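Local atomic coordinates of fiber protein (Human adenovirus 21, PDB entry 3L88), a protein that forms the adenovirus fiber, whose trimeric knob attaches the virion to host cells by binding the receptor CD46. Residues C22-N27 / I70-Y75. Numbering follows the deposited sequence.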
ATOM      1  N   CYS C  22      23.805   1.649   7.216  1.00 10.27           N
ATOM      2  CA  CYS C  22      23.360   3.032   7.376  1.00 11.69           C
ATOM      3  C   CYS C  22      23.636   3.566   8.782  1.00 12.48           C
ATOM      4  O   CYS C  22      24.042   2.817   9.671  1.00 10.23           O
ATOM      5  CB  CYS C  22      21.870   3.159   7.061  1.00 10.82           C
ATOM      6  SG  CYS C  22      20.803   2.460   8.336  1.00 15.72           S
ATOM      7  N   GLN C  23      23.388   4.860   8.979  1.00 14.48           N
ATOM      8  CA  GLN C  23      23.695   5.519  10.247  1.00 11.75           C
ATOM      9  C   GLN C  23      22.517   6.316  10.800  1.00 12.72           C
ATOM     10  O   GLN C  23      22.205   7.406  10.326  1.00 10.81           O
ATOM     11  CB  GLN C  23      24.930   6.406  10.113  1.00 11.36           C
ATOM     12  CG  GLN C  23      26.189   5.638   9.758  1.00 17.70           C
ATOM     13  CD  GLN C  23      27.444   6.466   9.926  1.00 19.98           C
ATOM     14  OE1 GLN C  23      27.449   7.665   9.657  1.00 27.50           O
ATOM     15  NE2 GLN C  23      28.520   5.827  10.370  1.00 21.25           N
ATOM     16  N   ILE C  24      21.876   5.760  11.822  1.00 14.91           N
ATOM     17  CA  ILE C  24      20.722   6.384  12.450  1.00 17.01           C
ATOM     18  C   ILE C  24      21.135   7.554  13.342  1.00 18.20           C
ATOM     19  O   ILE C  24      20.573   8.644  13.247  1.00 18.59           O
ATOM     20  CB  ILE C  24      19.928   5.353  13.276  1.00 16.31           C
ATOM     21  CG1 ILE C  24      19.281   4.326  12.343  1.00 13.02           C
ATOM     22  CG2 ILE C  24      18.903   6.046  14.172  1.00  8.23           C
ATOM     23  CD1 ILE C  24      18.872   3.040  13.030  1.00  6.50           C
ATOM     24  N   VAL C  25      22.122   7.326  14.202  1.00 22.04           N
ATOM     25  CA  VAL C  25      22.654   8.383  15.056  1.00 20.42           C
ATOM     26  C   VAL C  25      23.731   9.161  14.317  1.00 18.18           C
ATOM     27  O   VAL C  25      24.818   8.646  14.071  1.00 17.56           O
ATOM     28  CB  VAL C  25      23.239   7.816  16.361  1.00 21.94           C
ATOM     29  CG1 VAL C  25      23.951   8.911  17.154  1.00 19.99           C
ATOM     30  CG2 VAL C  25      22.138   7.169  17.191  1.00 22.11           C
ATOM     31  N   GLU C  26      23.421  10.408  13.975  1.00 20.83           N
ATOM     32  CA  GLU C  26      24.272  11.213  13.103  1.00 24.40           C
ATOM     33  C   GLU C  26      25.771  11.008  13.337  1.00 21.40           C
ATOM     34  O   GLU C  26      26.508  10.700  12.408  1.00 13.94           O
ATOM     35  CB  GLU C  26      23.919  12.695  13.237  1.00 32.90           C
ATOM     36  CG  GLU C  26      24.053  13.481  11.946  1.00 40.23           C
ATOM     37  CD  GLU C  26      22.985  13.110  10.939  1.00 45.95           C
ATOM     38  OE1 GLU C  26      21.824  12.904  11.357  1.00 47.56           O
ATOM     39  OE2 GLU C  26      23.307  13.017   9.732  1.00 46.45           O
ATOM     40  N   ASN C  27      26.211  11.175  14.581  1.00 23.52           N
ATOM     41  CA  ASN C  27      27.634  11.328  14.879  1.00 27.02           C
ATOM     42  C   ASN C  27      28.309  10.053  15.376  1.00 30.68           C
ATOM     43  O   ASN C  27      29.282  10.103  16.126  1.00 25.66           O
ATOM     44  CB  ASN C  27      27.853  12.467  15.881  1.00 29.29           C
ATOM     45  CG  ASN C  27      27.586  12.048  17.318  1.00 29.86           C
ATOM     46  OD1 ASN C  27      27.976  12.742  18.257  1.00 31.12           O
ATOM     47  ND2 ASN C  27      26.933  10.904  17.495  1.00 29.25           N
ATOM     48  N   ILE C  70      13.493   8.628  13.744  1.00 16.40           N
ATOM     49  CA  ILE C  70      14.617   8.126  12.975  1.00 13.84           C
ATOM     50  C   ILE C  70      14.544   8.671  11.564  1.00 14.48           C
ATOM     51  O   ILE C  70      13.507   8.567  10.912  1.00 15.03           O
ATOM     52  CB  ILE C  70      14.617   6.591  12.917  1.00 14.82           C
ATOM     53  CG1 ILE C  70      14.929   6.008  14.300  1.00 15.76           C
ATOM     54  CG2 ILE C  70      15.610   6.097  11.872  1.00 12.12           C
ATOM     55  CD1 ILE C  70      14.591   4.539  14.432  1.00 14.90           C
ATOM     56  N   GLN C  71      15.645   9.251  11.096  1.00 13.76           N
ATOM     57  CA  GLN C  71      15.671   9.897   9.789  1.00 15.64           C
ATOM     58  C   GLN C  71      16.856   9.418   8.965  1.00 16.59           C
ATOM     59  O   GLN C  71      18.005   9.549   9.386  1.00 18.83           O
ATOM     60  CB  GLN C  71      15.728  11.417   9.947  1.00 15.52           C
ATOM     61  CG  GLN C  71      15.295  12.191   8.709  1.00 20.93           C
ATOM     62  CD  GLN C  71      15.520  13.693   8.843  1.00 23.07           C
ATOM     63  OE1 GLN C  71      16.650  14.174   8.753  1.00 25.95           O
ATOM     64  NE2 GLN C  71      14.437  14.440   9.041  1.00 20.80           N
ATOM     65  N   LEU C  72      16.574   8.873   7.786  1.00 15.77           N
ATOM     66  CA  LEU C  72      17.622   8.504   6.843  1.00 13.33           C
ATOM     67  C   LEU C  72      17.490   9.318   5.560  1.00 13.59           C
ATOM     68  O   LEU C  72      16.476   9.235   4.868  1.00 13.96           O
ATOM     69  CB  LEU C  72      17.558   7.007   6.532  1.00 14.36           C
ATOM     70  CG  LEU C  72      17.603   6.052   7.729  1.00 16.13           C
ATOM     71  CD1 LEU C  72      17.490   4.595   7.282  1.00 14.27           C
ATOM     72  CD2 LEU C  72      18.870   6.274   8.539  1.00 16.53           C
ATOM     73  N   ARG C  73      18.508  10.120   5.260  1.00 14.43           N
ATOM     74  CA  ARG C  73      18.534  10.918   4.033  1.00 10.47           C
ATOM     75  C   ARG C  73      19.448  10.285   2.989  1.00 12.85           C
ATOM     76  O   ARG C  73      20.632  10.056   3.241  1.00 14.01           O
ATOM     77  CB  ARG C  73      19.011  12.342   4.326  1.00 15.61           C
ATOM     78  CG  ARG C  73      18.044  13.171   5.152  1.00 24.17           C
ATOM     79  CD  ARG C  73      18.625  14.535   5.473  1.00 28.87           C
ATOM     80  NE  ARG C  73      19.945  14.423   6.086  1.00 41.83           N
ATOM     81  CZ  ARG C  73      20.153  14.186   7.379  1.00 45.74           C
ATOM     82  NH1 ARG C  73      19.121  14.042   8.204  1.00 45.25           N
ATOM     83  NH2 ARG C  73      21.390  14.093   7.850  1.00 44.71           N
ATOM     84  N   LEU C  74      18.892   9.984   1.821  1.00 13.29           N
ATOM     85  CA  LEU C  74      19.691   9.471   0.721  1.00 12.73           C
ATOM     86  C   LEU C  74      19.812  10.531  -0.364  1.00 13.56           C
ATOM     87  O   LEU C  74      18.816  11.109  -0.789  1.00 14.59           O
ATOM     88  CB  LEU C  74      19.076   8.197   0.139  1.00 12.64           C
ATOM     89  CG  LEU C  74      18.504   7.112   1.057  1.00 13.46           C
ATOM     90  CD1 LEU C  74      18.594   5.752   0.371  1.00 11.57           C
ATOM     91  CD2 LEU C  74      19.196   7.067   2.405  1.00 13.09           C
ATOM     92  N   TYR C  75      21.039  10.793  -0.796  1.00 12.40           N
ATOM     93  CA  TYR C  75      21.288  11.740  -1.873  1.00 12.28           C
ATOM     94  C   TYR C  75      21.963  11.036  -3.042  1.00 13.90           C
ATOM     95  O   TYR C  75      22.842  10.192  -2.848  1.00 15.35           O
ATOM     96  CB  TYR C  75      22.165  12.896  -1.379  1.00 11.93           C
ATOM     97  CG  TYR C  75      21.555  13.683  -0.236  1.00 13.16           C
ATOM     98  CD1 TYR C  75      20.505  14.569  -0.460  1.00 14.02           C
ATOM     99  CD2 TYR C  75      22.028  13.539   1.064  1.00 14.28           C
ATOM    100  CE1 TYR C  75      19.947  15.289   0.575  1.00 14.72           C
ATOM    101  CE2 TYR C  75      21.474  14.253   2.108  1.00 14.31           C
ATOM    102  CZ  TYR C  75      20.434  15.128   1.857  1.00 15.46           C
ATOM    103  OH  TYR C  75      19.879  15.851   2.886  1.00 17.99           O
TER
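E26 and R73 meet at the outer margin of a contact in which one strand uses alternate residues for two tasks: I70 and L72 turn apolar side chains to the loop, while R73 offers it a charged group. The carboxylate of E26 comes to the edge of the R73 guanidinium, near its plane, the two flat groups being turned 22° apart. OE2 of E26 lies 2.9 Å from NH2 of R73, a salt bridge whose hydrogen bond is weak because it is bent to 127° at the hydrogen. Bends at chi2 in E26 and at chi3 in R73 (-53°) bring these ends together, and the side chains cross at about a right angle. The amide of Q71, two residues back along the strand, also lies at the edge of this guanidinium, though its bond to NH1 is doubtful.

Deeper in, I24 and I70 lean across each other at a slant. CG2 of I24, anti to its backbone N, lies 4.0 Å from both CG1 and CG2 of I70. L72 divides its methyls: CD1 is 4.1 Å from SG of C22, while CD2 sits 3.9 Å from the carbonyl O of Q23 and 4.3 Å from CG1 of I24. That carbonyl O accepts a hydrogen bond from N88, whose OD1 also takes the R73 backbone N-H.

In the knob domain, a sandwich of two antiparallel sheets, the loop 22-27 joins strands 11-13 and 33-42 of one sheet and packs against strand 67-76, outermost within this chain in the other. Its apolar side chains thus join L35 and L52 of the first sheet between the layers, while strand 165-174 pairs with 67-76.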